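Local atomic coordinates of inositol-1,4,5-trisphosphate 5-phosphatase 1 (Schizosaccharomyces pombe, PDB entry 1I9Z), a protein that removes the 5-phosphate from soluble inositol polyphosphates and from phosphatidylinositol 4,5-bisphosphate, the chain here being its inositol polyphosphate 5-phosphatase domain. Residues 84-87 and 88-92. Residues are numbered along the deposited sequence; the frame is centred on the assembly and turned at random.
Sequences WESC and VKRLL
Ser86 and Arg90 meet one turn apart on the outer side of helix 78-94. Arg90 NH2 donates a hydrogen bond to Ser86 OG at 2.9 Å. The bond is fairly straight, 163° at the hydrogen. The hydroxyl lies at the edge of the guanidinium, close to its plane. Ser86 OG is anti to its own backbone N (chi1 167°), which carries it along the helix toward Arg90. The Arg90 chain bends at chi3 (-64°), and its guanidinium turns back over the preceding turn. Ser86 and Arg90 form the solvent side: Arg90 is exposed and Ser86 partly so. Cys87 is buried, and its SG comes within 4.0 Å of Arg90 NH2 without a bond.

The backbone beneath is regular alpha helix. Four successive i to i+4 bonds run from Val88 N to Trp84 O through Leu91 N to Cys87 O. Val88 N to Trp84 O is the shortest of the four, 2.8 Å. Val88 CG2 lies 3.3 Å from Trp84 O. Lys89 folds back, and its NZ approaches Glu85 O to 3.6 Å. That NZ makes a weak hydrogen bond with Gln104 OE1. The Glu85 carboxylate does not reach this amine. It forms a salt bridge with Arg81 and a hydrogen bond with Ser107.

The tight side lies against a sheet of the DNase I-like fold. There Trp84, Val88 and Leu92 are buried. Val88, Lys89 and Leu92 rest on Phe118 of strand 113-120, and the Trp84 ring meets Phe62 of strand 57-63. Leu91 packs on helix 44-47.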
# COMPACT_ATOMS: atom_id res chain seq x y z
N TRP A 84 11.42 -15.31 4.19
CA TRP A 84 11.43 -14.00 3.57
C TRP A 84 11.53 -12.93 4.65
O TRP A 84 12.28 -11.97 4.50
CB TRP A 84 10.14 -13.80 2.72
CG TRP A 84 10.25 -14.54 1.47
CD1 TRP A 84 9.59 -15.67 1.11
CD2 TRP A 84 11.04 -14.15 0.34
NE1 TRP A 84 9.89 -16.00 -0.19
CE2 TRP A 84 10.79 -15.09 -0.68
CE3 TRP A 84 11.94 -13.09 0.11
CZ2 TRP A 84 11.41 -15.02 -1.96
CZ3 TRP A 84 12.55 -13.00 -1.18
CH2 TRP A 84 12.27 -13.97 -2.19
N GLU A 85 10.76 -13.07 5.74
CA GLU A 85 10.86 -12.10 6.83
C GLU A 85 12.28 -11.97 7.34
O GLU A 85 12.78 -10.87 7.62
CB GLU A 85 9.98 -12.49 8.06
CG GLU A 85 8.47 -12.49 7.70
CD GLU A 85 7.57 -13.00 8.81
OE1 GLU A 85 8.08 -13.33 9.90
OE2 GLU A 85 6.35 -13.09 8.59
N SER A 86 12.90 -13.13 7.55
CA SER A 86 14.27 -13.11 8.06
C SER A 86 15.18 -12.44 7.02
O SER A 86 16.13 -11.70 7.40
CB SER A 86 14.74 -14.58 8.32
OG SER A 86 16.14 -14.59 8.51
N CYS A 87 14.94 -12.72 5.74
CA CYS A 87 15.80 -12.09 4.71
C CYS A 87 15.64 -10.58 4.66
O CYS A 87 16.62 -9.83 4.56
CB CYS A 87 15.56 -12.67 3.31
SG CYS A 87 16.14 -14.35 3.07
N VAL A 88 14.39 -10.09 4.69
CA VAL A 88 14.20 -8.65 4.65
C VAL A 88 14.78 -7.97 5.89
O VAL A 88 15.49 -6.93 5.80
CB VAL A 88 12.67 -8.33 4.53
CG1 VAL A 88 12.44 -6.84 4.61
CG2 VAL A 88 12.15 -8.91 3.22
N LYS A 89 14.53 -8.56 7.06
CA LYS A 89 15.05 -7.98 8.29
C LYS A 89 16.58 -7.92 8.24
O LYS A 89 17.18 -6.93 8.64
CB LYS A 89 14.60 -8.85 9.48
CG LYS A 89 14.89 -8.29 10.90
CD LYS A 89 14.43 -9.31 12.05
CE LYS A 89 12.84 -9.47 12.19
NZ LYS A 89 11.99 -10.22 11.11
N ARG A 90 17.22 -8.98 7.75
CA ARG A 90 18.73 -8.98 7.72
C ARG A 90 19.20 -7.86 6.80
O ARG A 90 20.16 -7.13 7.06
CB ARG A 90 19.27 -10.30 7.19
CG ARG A 90 20.09 -11.06 8.22
CD ARG A 90 20.52 -12.45 7.71
NE ARG A 90 19.34 -13.29 7.50
CZ ARG A 90 19.27 -14.30 6.62
NH1 ARG A 90 20.32 -14.60 5.87
NH2 ARG A 90 18.15 -15.00 6.49
N LEU A 91 18.53 -7.74 5.69
CA LEU A 91 18.90 -6.72 4.72
C LEU A 91 18.70 -5.30 5.26
O LEU A 91 19.61 -4.43 5.14
CB LEU A 91 18.10 -7.04 3.45
CG LEU A 91 18.42 -6.51 2.07
CD1 LEU A 91 19.87 -6.82 1.58
CD2 LEU A 91 17.38 -7.18 1.17
N LEU A 92 17.56 -5.02 5.90
CA LEU A 92 17.33 -3.69 6.46
C LEU A 92 18.34 -3.35 7.60
O LEU A 92 18.80 -2.20 7.73
CB LEU A 92 15.91 -3.61 7.05
CG LEU A 92 14.79 -3.65 6.03
CD1 LEU A 92 13.43 -3.54 6.75
CD2 LEU A 92 15.00 -2.48 5.06